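Local structure of epidermin leader peptide processing serine protease EpiP (Staphylococcus aureus subsp. aureus, 3QFH) at residues I126-T131 against M180-T185; T131-N136 against H169-R174; K149-L154 against T201-F206; G159-E164 against G207-E212. The protein is a subtilisin-like serine endopeptidase that probably cuts the leader peptide from the precursor of the lantibiotic epidermin. One frame throughout, in Å; residues are numbered along the deposited sequence. Where two conformers were deposited one is given.

Contact 1. Residues I126-T131 against M180-T185; sequences IAIIDT and MVSGQT
Ile128 meets helix 177-186 with two separate methyls, as a branched side chain can. Ile128 CG2 passes alongside Val181 CG1 at 3.6 Å, the two side chains running past each other in opposing senses, while CD1 reaches the hydroxyl oxygens of Thr185 and Ser182. The methyl comes tip to tip with Thr185, whose OG1 sits between its backbone N and carbonyl carbon, a rotation (chi1 58°) that turns OG1 to Ile128 CD1, 3.6 Å away. Ser182 OG lies at a similar distance from CD1, but its hydrogen bond goes to Gly178 O within the helix. This buried inner strand runs nearly antiparallel to the helix, at 161° and with axes 9.7 Å apart, and no hydrogen bond joins the two. At the C-terminal end of the strand, Asp130 crosses Val181 at a slant, Asp130 OD2 lying 3.6 Å from Val181 CG2. OD1 accepts from Thr131 N through its anti lone pair and also from His177 ND1, as expected of the aspartate in a subtilase Ser-His-Asp triad, probably completed here by Ser383. Apolar packing therefore sets strand against helix, while the carboxylate is fixed toward the histidine at the start of that helix.

Contact 2. Residues T131-N136 against H169-R174; sequences TGVMKN and HDVNDR
Thr131 OG1 donates to Asp173 OD1 over 2.6 Å, approaching from above the carboxylate plane, 41° out of it. A second bond ties the backbones together: Val133 N donates a hydrogen bond to Val171 O at 2.9 Å. Between these two, the bare CA of Gly132 allows an approach of 3.2 Å to Val171 O, at backbone angles (phi 122°) that glycine takes readily. Asp173 CB packs on the peptide joining Gly132 to Val133. With its CG anti to the backbone N (chi1 -168°), Asp173 extends its carboxylate toward the start of helix 177-186, where OD1 also accepts from Gly176 N and OD2 from Thr179 OG1. At the margin a water links Thr131 O to Arg174 N. Behind this shell, Arg174 grips Asp170 end-on, Arg174 NH1 to Asp170 OD2 at 2.8 Å and NH2 to OD1, while NH2 also reaches Asn172 O; Asp170 OD1 further accepts from Asn172 N, forming an Asx turn. Asp173, buried and with several donors, is probably ionised, and holds the loop after the strand of the presumed catalytic aspartate to the loop leading into the histidine helix.

Contact 3. Residues K149-L154 against T201-F206; sequences KNLVPL and TMYRVF
Strands 149-150 and 200-204 pair in parallel at one edge of the seven-stranded sheet of the subtilisin-like fold. Lys149 N donates to Met202 O, Arg204 N to Lys149 O and Leu151 N to Arg204 O, the last at 2.7 Å. On one face, Lys149 CB rests 4.0 Å from Tyr203 CD1, and Leu151 lies beside the tyrosine with CD2 at the ring edge. The lysine then runs extended until it bends at chi4 (62°), and its NZ shares Asp226 with Tyr203 OH. On the other face, Asn150 and Arg204 lie side by side, their CG atoms both anti to the backbone N, with amide and guanidinium planes only 18° apart. Asn150 OD1 lies 3.1 Å above the guanidinium plane of Arg204, toward its rim, and Val152 CG2 is over that face too. The nearness of Asn150 ND2 and Arg204 NH2 is a meeting of two donors rather than a bond; Asn150 ND2 donates to Asp167 O, while Arg204 NE donates to Asp170 O. Asn150 OD1 accepts from Val152 N at 2.9 Å in an Asx turn that carries the chain out of the strand. Val152 CG2 touches Phe206 N at 3.5 Å, while Arg204 NH1 donates to Phe206 O at 2.9 Å.

Contact 4. Residues G159-E164 against G207-E212; sequences GTEPEE and GSKKTE. With SO4 (sulfate ion), chain O.
Glu161, which has more surface buried here than any other residue, aims its carboxylate at the backbone of the facing loop. Glu161 OE2 accepts from Ser208 N at 3.1 Å, on the syn side and 19° out of the carboxylate plane, with an N-H...O angle of 164°; a weak bond from Lys209 N adds to it. CG lies between the backbone N and the carbonyl carbon (chi1 41°), and beyond it the chain is fully extended. Glu161 OE1 accepts from Phe157 N and from a water at 2.5 Å that also accepts from Gly207 N and Lys209 N and donates to Lys210 O. Lys209 crosses this carboxylate at a slant: Lys209 CG comes within 3.3 Å of Glu161 OE2, yet bends at chi2 and chi3 carry the ammonium away. Lys209 NZ meets a sulfate ion instead, probably from the crystallisation liquor, with O3 at 2.8 Å and O2 in a weaker bond. The two loops lead out of neighbouring strands, 149-150 and 200-204, of the parallel sheet, and residues 161-164 of the first form a type I beta turn, closed by Glu164 N to Glu161 O. Lacking a side chain, Gly207 lets both carboxylates come close, its CA 3.1 Å from Glu164 OE1. Glu164, bent at chi2, directs that same oxygen to Arg204.

How the contacts relate
Contacts 1 and 3 belong to one sheet: strand 126-130 is the neighbour of strand 200-204, with Ile128 O 2.7 Å from Tyr203 N. Contact 2 begins where contact 1 ends, the two sharing Thr131, and their centres are about 11 Å apart; contact 1 holds the presumed catalytic Asp130, and contact 2 lies beside it and leads toward His177. Arg204 ties contacts 2 and 4 to contact 3, with Arg204 NE 2.9 Å from Asp170 O and a salt bridge of 2.9 Å from Arg204 NH1 to Glu164 OE1. Contact 4, with its sulfate, is the most remote from contact 1, centres about 20 Å apart, and joins contact 3 again through Thr211 OG1, 2.7 Å from Val205 O.

Contact 1. Residues I126-T131 against M180-T185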
loop_
_atom_site.group_PDB
_atom_site.type_symbol
_atom_site.label_atom_id
_atom_site.label_comp_id
_atom_site.label_asym_id
_atom_site.label_seq_id
_atom_site.Cartn_x
_atom_site.Cartn_y
_atom_site.Cartn_z
ATOM N N ILE A 126 1.626 10.779 -6.905
ATOM C CA ILE A 126 1.712 9.589 -6.110
ATOM C C ILE A 126 0.311 9.306 -5.521
ATOM O O ILE A 126 -0.285 10.168 -4.883
ATOM C CB ILE A 126 2.729 9.745 -4.977
ATOM C CG1 ILE A 126 4.095 10.166 -5.529
ATOM C CG2 ILE A 126 2.851 8.445 -4.176
ATOM C CD1 ILE A 126 5.057 10.568 -4.466
ATOM N N ALA A 127 -0.208 8.112 -5.766
ATOM C CA ALA A 127 -1.481 7.723 -5.220
ATOM C C ALA A 127 -1.185 6.940 -3.974
ATOM O O ALA A 127 -0.228 6.136 -3.925
ATOM C CB ALA A 127 -2.285 6.882 -6.210
ATOM N N ILE A 128 -1.949 7.209 -2.939
ATOM C CA ILE A 128 -1.798 6.492 -1.671
ATOM C C ILE A 128 -3.145 5.878 -1.378
ATOM O O ILE A 128 -4.153 6.569 -1.330
ATOM C CB ILE A 128 -1.353 7.431 -0.514
ATOM C CG1 ILE A 128 -0.058 8.169 -0.898
ATOM C CG2 ILE A 128 -1.126 6.633 0.793
ATOM C CD1 ILE A 128 0.327 9.277 0.079
ATOM N N ILE A 129 -3.165 4.568 -1.195
ATOM C CA ILE A 129 -4.382 3.858 -0.874
ATOM C C ILE A 129 -4.285 3.558 0.620
ATOM O O ILE A 129 -3.471 2.759 1.029
ATOM C CB ILE A 129 -4.509 2.602 -1.735
ATOM C CG1 ILE A 129 -4.539 3.023 -3.209
ATOM C CG2 ILE A 129 -5.752 1.805 -1.345
ATOM C CD1 ILE A 129 -4.526 1.879 -4.178
ATOM N N ASP A 130 -5.090 4.231 1.437
ATOM C CA ASP A 130 -4.952 4.070 2.883
ATOM C C ASP A 130 -6.211 4.545 3.636
ATOM O O ASP A 130 -7.329 4.546 3.067
ATOM C CB ASP A 130 -3.683 4.823 3.336
ATOM C CG ASP A 130 -2.945 4.111 4.466
ATOM O OD1 ASP A 130 -3.476 4.010 5.602
ATOM O OD2 ASP A 130 -1.811 3.660 4.205
ATOM N N THR A 131 -6.042 4.976 4.883
ATOM C CA THR A 131 -7.187 5.321 5.722
ATOM C C THR A 131 -7.781 6.717 5.483
ATOM O O THR A 131 -8.841 7.028 6.003
ATOM C CB THR A 131 -6.859 5.130 7.241
ATOM O OG1 THR A 131 -5.902 6.086 7.670
ATOM C CG2 THR A 131 -6.299 3.722 7.528
ATOM N N MET A 180 0.058 9.462 8.358
ATOM C CA MET A 180 1.454 9.136 8.657
ATOM C C MET A 180 2.193 8.738 7.386
ATOM O O MET A 180 3.345 9.108 7.174
ATOM C CB MET A 180 1.519 7.988 9.663
ATOM C CG MET A 180 0.827 8.268 10.990
ATOM S SD MET A 180 0.933 6.853 12.076
ATOM C CE MET A 180 -0.348 7.167 13.293
ATOM N N VAL A 181 1.505 7.975 6.543
ATOM C CA VAL A 181 2.058 7.521 5.299
ATOM C C VAL A 181 2.280 8.700 4.361
ATOM O O VAL A 181 3.321 8.803 3.736
ATOM C CB VAL A 181 1.150 6.430 4.631
ATOM C CG1 VAL A 181 1.569 6.186 3.191
ATOM C CG2 VAL A 181 1.195 5.109 5.446
ATOM N N SER A 182 1.302 9.585 4.265
ATOM C CA SER A 182 1.394 10.740 3.370
ATOM C C SER A 182 2.559 11.642 3.693
ATOM O O SER A 182 3.147 12.265 2.794
ATOM C CB SER A 182 0.105 11.539 3.431
ATOM O OG SER A 182 -0.975 10.714 3.063
ATOM N N GLY A 183 2.879 11.748 4.977
ATOM C CA GLY A 183 4.011 12.554 5.397
ATOM C C GLY A 183 5.331 12.027 4.864
ATOM O O GLY A 183 6.218 12.822 4.487
ATOM N N GLN A 184 5.463 10.698 4.790
ATOM C CA GLN A 184 6.690 10.081 4.302
ATOM C C GLN A 184 6.939 10.339 2.817
ATOM O O GLN A 184 8.084 10.444 2.397
ATOM C CB GLN A 184 6.720 8.582 4.592
ATOM C CG GLN A 184 6.795 8.251 6.118
ATOM C CD GLN A 184 8.033 8.846 6.778
ATOM O OE1 GLN A 184 9.135 8.346 6.616
ATOM N NE2 GLN A 184 7.843 9.902 7.530
ATOM N N THR A 185 5.877 10.475 2.035
ATOM C CA THR A 185 6.037 10.737 0.615
ATOM C C THR A 185 6.067 12.221 0.312
ATOM O O THR A 185 6.849 12.666 -0.517
ATOM C CB THR A 185 4.853 10.173 -0.254
ATOM O OG1 THR A 185 3.612 10.737 0.174
ATOM C CG2 THR A 185 4.752 8.684 -0.198
#

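Contact 2. Residues T131-N136 against H169-R174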
loop_
_atom_site.group_PDB
_atom_site.type_symbol
_atom_site.label_atom_id
_atom_site.label_comp_id
_atom_site.label_asym_id
_atom_site.label_seq_id
_atom_site.Cartn_x
_atom_site.Cartn_y
_atom_site.Cartn_z
ATOM N N THR A 131 -6.042 4.976 4.883
ATOM C CA THR A 131 -7.187 5.321 5.722
ATOM C C THR A 131 -7.781 6.717 5.483
ATOM O O THR A 131 -8.841 7.028 6.003
ATOM C CB THR A 131 -6.859 5.130 7.241
ATOM O OG1 THR A 131 -5.902 6.086 7.670
ATOM C CG2 THR A 131 -6.299 3.722 7.528
ATOM N N GLY A 132 -7.129 7.531 4.663
ATOM C CA GLY A 132 -7.563 8.903 4.428
ATOM C C GLY A 132 -6.395 9.782 4.821
ATOM O O GLY A 132 -5.315 9.265 5.152
ATOM N N VAL A 133 -6.579 11.099 4.776
ATOM C CA VAL A 133 -5.507 12.017 5.149
ATOM C C VAL A 133 -6.078 13.290 5.766
ATOM O O VAL A 133 -7.213 13.704 5.462
ATOM C CB VAL A 133 -4.649 12.428 3.913
ATOM C CG1 VAL A 133 -5.499 13.265 2.916
ATOM C CG2 VAL A 133 -3.417 13.226 4.330
ATOM N N MET A 134 -5.304 13.893 6.660
ATOM C CA MET A 134 -5.667 15.182 7.211
ATOM C C MET A 134 -5.214 16.183 6.126
ATOM O O MET A 134 -4.079 16.618 6.124
ATOM C CB MET A 134 -4.929 15.430 8.519
ATOM C CG MET A 134 -5.294 16.760 9.116
ATOM S SD MET A 134 -4.372 17.153 10.568
ATOM C CE MET A 134 -4.886 18.907 10.773
ATOM N N LYS A 135 -6.095 16.511 5.189
ATOM C CA LYS A 135 -5.719 17.374 4.068
ATOM C C LYS A 135 -5.265 18.780 4.502
ATOM O O LYS A 135 -4.559 19.436 3.778
ATOM C CB LYS A 135 -6.854 17.480 3.058
ATOM C CG LYS A 135 -8.047 18.284 3.521
ATOM C CD LYS A 135 -9.146 18.197 2.504
ATOM C CE LYS A 135 -10.239 19.199 2.778
ATOM N NZ LYS A 135 -11.172 19.232 1.624
ATOM N N ASN A 136 -5.660 19.218 5.691
ATOM C CA ASN A 136 -5.278 20.537 6.184
ATOM C C ASN A 136 -4.054 20.539 7.111
ATOM O O ASN A 136 -3.759 21.544 7.718
ATOM C CB ASN A 136 -6.493 21.229 6.840
ATOM C CG ASN A 136 -7.594 21.551 5.824
ATOM O OD1 ASN A 136 -7.314 21.807 4.647
ATOM N ND2 ASN A 136 -8.843 21.540 6.274
ATOM N N HIS A 169 -15.775 12.655 -2.399
ATOM C CA HIS A 169 -14.638 13.493 -2.026
ATOM C C HIS A 169 -14.256 13.447 -0.544
ATOM O O HIS A 169 -13.298 14.099 -0.149
ATOM C CB HIS A 169 -14.886 14.947 -2.432
ATOM C CG HIS A 169 -15.064 15.142 -3.902
ATOM N ND1 HIS A 169 -14.068 14.864 -4.814
ATOM C CD2 HIS A 169 -16.103 15.632 -4.618
ATOM C CE1 HIS A 169 -14.497 15.146 -6.031
ATOM N NE2 HIS A 169 -15.729 15.614 -5.940
ATOM N N ASP A 170 -14.982 12.700 0.276
ATOM C CA ASP A 170 -14.673 12.644 1.714
ATOM C C ASP A 170 -13.505 11.714 1.979
ATOM O O ASP A 170 -13.688 10.494 2.120
ATOM C CB ASP A 170 -15.888 12.180 2.533
ATOM C CG ASP A 170 -15.600 12.101 4.042
ATOM O OD1 ASP A 170 -14.446 12.327 4.475
ATOM O OD2 ASP A 170 -16.534 11.805 4.816
ATOM N N VAL A 171 -12.302 12.274 2.043
ATOM C CA VAL A 171 -11.129 11.452 2.332
ATOM C C VAL A 171 -10.510 11.769 3.682
ATOM O O VAL A 171 -9.344 11.453 3.899
ATOM C CB VAL A 171 -10.056 11.503 1.229
ATOM C CG1 VAL A 171 -10.633 10.936 -0.092
ATOM C CG2 VAL A 171 -9.485 12.905 1.050
ATOM N N ASN A 172 -11.278 12.392 4.577
ATOM C CA ASN A 172 -10.787 12.676 5.927
ATOM C C ASN A 172 -10.341 11.370 6.584
ATOM O O ASN A 172 -10.978 10.327 6.400
ATOM C CB ASN A 172 -11.857 13.357 6.789
ATOM C CG ASN A 172 -12.093 14.810 6.401
ATOM O OD1 ASN A 172 -11.517 15.313 5.436
ATOM N ND2 ASN A 172 -12.946 15.493 7.162
ATOM N N ASP A 173 -9.245 11.431 7.331
ATOM C CA ASP A 173 -8.694 10.267 8.009
ATOM C C ASP A 173 -9.364 10.099 9.369
ATOM O O ASP A 173 -9.317 11.006 10.187
ATOM C CB ASP A 173 -7.200 10.514 8.203
ATOM C CG ASP A 173 -6.425 9.283 8.623
ATOM O OD1 ASP A 173 -7.001 8.198 8.778
ATOM O OD2 ASP A 173 -5.202 9.411 8.795
ATOM N N ARG A 174 -9.982 8.952 9.601
ATOM C CA ARG A 174 -10.583 8.655 10.895
ATOM C C ARG A 174 -9.594 7.925 11.790
ATOM O O ARG A 174 -9.600 8.117 12.993
ATOM C CB ARG A 174 -11.822 7.762 10.763
ATOM C CG ARG A 174 -13.127 8.426 10.316
ATOM C CD ARG A 174 -13.104 8.888 8.871
ATOM N NE ARG A 174 -14.450 9.124 8.358
ATOM C CZ ARG A 174 -14.743 9.821 7.258
ATOM N NH1 ARG A 174 -16.010 9.961 6.894
ATOM N NH2 ARG A 174 -13.792 10.411 6.540
HETATM O O HOH W 1 -10.052 6.282 8.287
HETATM O O HOH W 2 -9.162 15.105 3.940
HETATM O O HOH W 3 -9.141 16.204 6.640
#

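Contact 3. Residues K149-L154 against T201-F206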
loop_
_atom_site.group_PDB
_atom_site.type_symbol
_atom_site.label_atom_id
_atom_site.label_comp_id
_atom_site.label_asym_id
_atom_site.label_seq_id
_atom_site.Cartn_x
_atom_site.Cartn_y
_atom_site.Cartn_z
ATOM N N LYS A 149 -9.981 10.562 -3.759
ATOM C CA LYS A 149 -11.321 9.992 -3.718
ATOM C C LYS A 149 -11.569 8.988 -2.598
ATOM O O LYS A 149 -10.655 8.336 -2.103
ATOM C CB LYS A 149 -11.629 9.338 -5.059
ATOM C CG LYS A 149 -11.555 10.311 -6.224
ATOM C CD LYS A 149 -11.768 9.617 -7.550
ATOM C CE LYS A 149 -11.652 10.608 -8.735
ATOM N NZ LYS A 149 -10.304 11.275 -8.872
ATOM N N ASN A 150 -12.835 8.887 -2.209
ATOM C CA ASN A 150 -13.281 7.941 -1.195
ATOM C C ASN A 150 -13.859 6.703 -1.861
ATOM O O ASN A 150 -14.781 6.825 -2.633
ATOM C CB ASN A 150 -14.386 8.573 -0.348
ATOM C CG ASN A 150 -14.959 7.618 0.692
ATOM O OD1 ASN A 150 -14.293 6.701 1.147
ATOM N ND2 ASN A 150 -16.192 7.859 1.085
ATOM N N LEU A 151 -13.348 5.523 -1.526
ATOM C CA LEU A 151 -13.875 4.257 -2.082
ATOM C C LEU A 151 -14.735 3.488 -1.065
ATOM O O LEU A 151 -15.262 2.416 -1.378
ATOM C CB LEU A 151 -12.733 3.367 -2.611
ATOM C CG LEU A 151 -12.149 3.765 -3.976
ATOM C CD1 LEU A 151 -13.194 3.613 -5.085
ATOM C CD2 LEU A 151 -11.581 5.194 -3.978
ATOM N N VAL A 152 -14.860 4.020 0.152
ATOM C CA VAL A 152 -15.677 3.381 1.180
ATOM C C VAL A 152 -17.147 3.609 0.795
ATOM O O VAL A 152 -17.565 4.751 0.559
ATOM C CB VAL A 152 -15.384 3.943 2.575
ATOM C CG1 VAL A 152 -16.264 3.264 3.616
ATOM C CG2 VAL A 152 -13.897 3.785 2.916
ATOM N N PRO A 153 -17.930 2.522 0.681
ATOM C CA PRO A 153 -19.314 2.694 0.235
ATOM C C PRO A 153 -20.255 3.212 1.315
ATOM O O PRO A 153 -19.888 3.279 2.474
ATOM C CB PRO A 153 -19.721 1.277 -0.201
ATOM C CG PRO A 153 -18.910 0.377 0.678
ATOM C CD PRO A 153 -17.579 1.103 0.870
ATOM N N LEU A 154 -21.452 3.614 0.901
ATOM C CA LEU A 154 -22.490 4.035 1.827
ATOM C C LEU A 154 -22.660 2.915 2.851
ATOM O O LEU A 154 -22.746 1.728 2.496
ATOM C CB LEU A 154 -23.796 4.314 1.074
ATOM C CG LEU A 154 -25.064 4.646 1.874
ATOM C CD1 LEU A 154 -24.909 5.904 2.709
ATOM C CD2 LEU A 154 -26.271 4.781 0.937
ATOM N N THR A 201 -2.262 11.926 -4.046
ATOM C CA THR A 201 -3.683 11.743 -4.148
ATOM C C THR A 201 -4.016 10.633 -3.192
ATOM O O THR A 201 -3.425 9.559 -3.263
ATOM C CB THR A 201 -4.092 11.319 -5.568
ATOM O OG1 THR A 201 -3.556 12.241 -6.517
ATOM C CG2 THR A 201 -5.583 11.299 -5.702
ATOM N N MET A 202 -4.956 10.878 -2.295
ATOM C CA MET A 202 -5.337 9.875 -1.319
ATOM C C MET A 202 -6.562 9.142 -1.818
ATOM O O MET A 202 -7.472 9.756 -2.360
ATOM C CB MET A 202 -5.596 10.532 0.042
ATOM C CG MET A 202 -6.230 9.629 1.127
ATOM S SD MET A 202 -5.257 8.194 1.590
ATOM C CE MET A 202 -3.715 8.920 2.176
ATOM N N TYR A 203 -6.557 7.822 -1.676
ATOM C CA TYR A 203 -7.723 7.009 -1.996
ATOM C C TYR A 203 -8.108 6.314 -0.711
ATOM O O TYR A 203 -7.416 5.407 -0.250
ATOM C CB TYR A 203 -7.444 6.037 -3.129
ATOM C CG TYR A 203 -7.222 6.785 -4.436
ATOM C CD1 TYR A 203 -8.284 7.082 -5.272
ATOM C CD2 TYR A 203 -5.950 7.237 -4.804
ATOM C CE1 TYR A 203 -8.091 7.773 -6.464
ATOM C CE2 TYR A 203 -5.758 7.938 -5.970
ATOM C CZ TYR A 203 -6.838 8.202 -6.797
ATOM O OH TYR A 203 -6.665 8.874 -7.973
ATOM N N ARG A 204 -9.212 6.766 -0.126
ATOM C CA ARG A 204 -9.650 6.240 1.163
ATOM C C ARG A 204 -10.434 4.940 1.032
ATOM O O ARG A 204 -11.445 4.879 0.349
ATOM C CB ARG A 204 -10.461 7.279 1.942
ATOM C CG ARG A 204 -10.835 6.790 3.344
ATOM C CD ARG A 204 -11.376 7.918 4.224
ATOM N NE ARG A 204 -12.715 8.359 3.837
ATOM C CZ ARG A 204 -13.852 7.898 4.362
ATOM N NH1 ARG A 204 -13.846 6.950 5.280
ATOM N NH2 ARG A 204 -15.013 8.383 3.948
ATOM N N VAL A 205 -9.932 3.924 1.722
ATOM C CA VAL A 205 -10.502 2.587 1.745
ATOM C C VAL A 205 -10.812 2.111 3.175
ATOM O O VAL A 205 -11.094 0.952 3.381
ATOM C CB VAL A 205 -9.585 1.594 1.001
ATOM C CG1 VAL A 205 -9.421 2.063 -0.459
ATOM C CG2 VAL A 205 -8.197 1.453 1.692
ATOM N N PHE A 206 -10.745 3.015 4.152
ATOM C CA PHE A 206 -11.122 2.696 5.520
ATOM C C PHE A 206 -12.060 3.745 6.062
ATOM O O PHE A 206 -11.871 4.945 5.827
ATOM C CB PHE A 206 -9.938 2.684 6.475
ATOM C CG PHE A 206 -9.038 1.494 6.352
ATOM C CD1 PHE A 206 -9.257 0.363 7.135
ATOM C CD2 PHE A 206 -7.929 1.528 5.516
ATOM C CE1 PHE A 206 -8.407 -0.733 7.052
ATOM C CE2 PHE A 206 -7.071 0.435 5.432
ATOM C CZ PHE A 206 -7.314 -0.696 6.204
#

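Contact 4. Residues G159-E164 against G207-E212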
loop_
_atom_site.group_PDB
_atom_site.type_symbol
_atom_site.label_atom_id
_atom_site.label_comp_id
_atom_site.label_asym_id
_atom_site.label_seq_id
_atom_site.Cartn_x
_atom_site.Cartn_y
_atom_site.Cartn_z
ATOM N N GLY A 159 -22.084 -2.818 5.831
ATOM C CA GLY A 159 -23.222 -1.996 6.231
ATOM C C GLY A 159 -23.311 -1.645 7.716
ATOM O O GLY A 159 -24.336 -1.136 8.156
ATOM N N THR A 160 -22.242 -1.892 8.478
ATOM C CA THR A 160 -22.224 -1.644 9.930
ATOM C C THR A 160 -21.702 -0.279 10.381
ATOM O O THR A 160 -21.361 -0.119 11.550
ATOM C CB THR A 160 -21.380 -2.709 10.683
ATOM O OG1 THR A 160 -19.987 -2.526 10.402
ATOM C CG2 THR A 160 -21.807 -4.115 10.309
ATOM N N GLU A 161 -21.604 0.696 9.484
ATOM C CA GLU A 161 -21.178 2.050 9.886
ATOM C C GLU A 161 -22.001 3.103 9.117
ATOM O O GLU A 161 -21.589 3.589 8.072
ATOM C CB GLU A 161 -19.634 2.238 9.813
ATOM C CG GLU A 161 -18.931 1.631 8.635
ATOM C CD GLU A 161 -17.365 1.720 8.686
ATOM O OE1 GLU A 161 -16.722 1.197 7.743
ATOM O OE2 GLU A 161 -16.777 2.286 9.638
ATOM N N PRO A 162 -23.187 3.458 9.661
ATOM C CA PRO A 162 -24.138 4.366 9.008
ATOM C C PRO A 162 -23.644 5.799 8.773
ATOM O O PRO A 162 -24.222 6.513 7.957
ATOM C CB PRO A 162 -25.368 4.323 9.934
ATOM C CG PRO A 162 -24.854 3.907 11.242
ATOM C CD PRO A 162 -23.669 3.021 10.983
ATOM N N GLU A 163 -22.593 6.208 9.477
ATOM C CA GLU A 163 -21.968 7.526 9.272
ATOM C C GLU A 163 -21.262 7.625 7.899
ATOM O O GLU A 163 -21.021 8.721 7.396
ATOM C CB GLU A 163 -20.975 7.866 10.402
ATOM C CG GLU A 163 -19.881 6.813 10.663
ATOM C CD GLU A 163 -20.427 5.508 11.276
ATOM O OE1 GLU A 163 -19.624 4.649 11.698
ATOM O OE2 GLU A 163 -21.661 5.350 11.350
ATOM N N GLU A 164 -20.926 6.485 7.300
ATOM C CA GLU A 164 -20.306 6.486 5.976
ATOM C C GLU A 164 -21.369 6.733 4.927
ATOM O O GLU A 164 -22.196 5.869 4.642
ATOM C CB GLU A 164 -19.583 5.170 5.705
ATOM C CG GLU A 164 -18.288 5.018 6.474
ATOM C CD GLU A 164 -17.194 6.028 6.057
ATOM O OE1 GLU A 164 -16.235 6.202 6.840
ATOM O OE2 GLU A 164 -17.282 6.648 4.966
ATOM N N GLY A 207 -13.074 3.281 6.777
ATOM C CA GLY A 207 -13.953 4.152 7.524
ATOM C C GLY A 207 -13.329 4.163 8.909
ATOM O O GLY A 207 -12.193 4.588 9.074
ATOM N N SER A 208 -14.063 3.671 9.902
ATOM C CA SER A 208 -13.551 3.562 11.265
ATOM C C SER A 208 -13.329 2.093 11.610
ATOM O O SER A 208 -12.745 1.774 12.629
ATOM C CB SER A 208 -14.561 4.158 12.239
ATOM O OG SER A 208 -14.953 5.455 11.807
ATOM N N LYS A 209 -13.809 1.209 10.741
ATOM C CA LYS A 209 -13.747 -0.220 10.946
ATOM C C LYS A 209 -12.701 -0.870 10.014
ATOM O O LYS A 209 -11.584 -0.339 9.833
ATOM C CB LYS A 209 -15.144 -0.812 10.696
ATOM C CG LYS A 209 -16.267 -0.294 11.602
ATOM C CD LYS A 209 -16.378 -1.055 12.930
ATOM C CE LYS A 209 -15.130 -0.954 13.805
ATOM N NZ LYS A 209 -15.347 -1.515 15.200
ATOM N N LYS A 210 -13.056 -2.017 9.431
ATOM C CA LYS A 210 -12.156 -2.741 8.545
ATOM C C LYS A 210 -12.323 -2.296 7.096
ATOM O O LYS A 210 -13.214 -1.521 6.757
ATOM C CB LYS A 210 -12.408 -4.256 8.667
ATOM C CG LYS A 210 -12.140 -4.813 10.062
ATOM C CD LYS A 210 -12.431 -6.308 10.149
ATOM C CE LYS A 210 -12.099 -6.842 11.537
ATOM N NZ LYS A 210 -12.349 -8.315 11.690
ATOM N N THR A 211 -11.435 -2.790 6.253
ATOM C CA THR A 211 -11.488 -2.521 4.823
ATOM C C THR A 211 -11.874 -3.831 4.129
ATOM O O THR A 211 -11.888 -4.894 4.754
ATOM C CB THR A 211 -10.129 -2.010 4.311
ATOM O OG1 THR A 211 -10.238 -1.583 2.943
ATOM C CG2 THR A 211 -9.057 -3.104 4.432
ATOM N N GLU A 212 -12.229 -3.742 2.851
ATOM C CA GLU A 212 -12.547 -4.913 2.036
ATOM C C GLU A 212 -11.492 -4.922 0.945
ATOM O O GLU A 212 -11.138 -3.852 0.430
ATOM C CB GLU A 212 -13.921 -4.774 1.371
ATOM C CG GLU A 212 -15.158 -4.865 2.277
ATOM C CD GLU A 212 -15.616 -6.296 2.575
ATOM O OE1 GLU A 212 -14.779 -7.215 2.618
ATOM O OE2 GLU A 212 -16.829 -6.497 2.787
HETATM S S SO4 O . -15.823 0.386 18.011
HETATM O O1 SO4 O . -17.030 0.887 18.655
HETATM O O2 SO4 O . -15.852 -1.074 18.012
HETATM O O3 SO4 O . -15.777 0.875 16.631
HETATM O O4 SO4 O . -14.643 0.857 18.727
HETATM O O HOH W 4 -14.205 0.955 7.673
#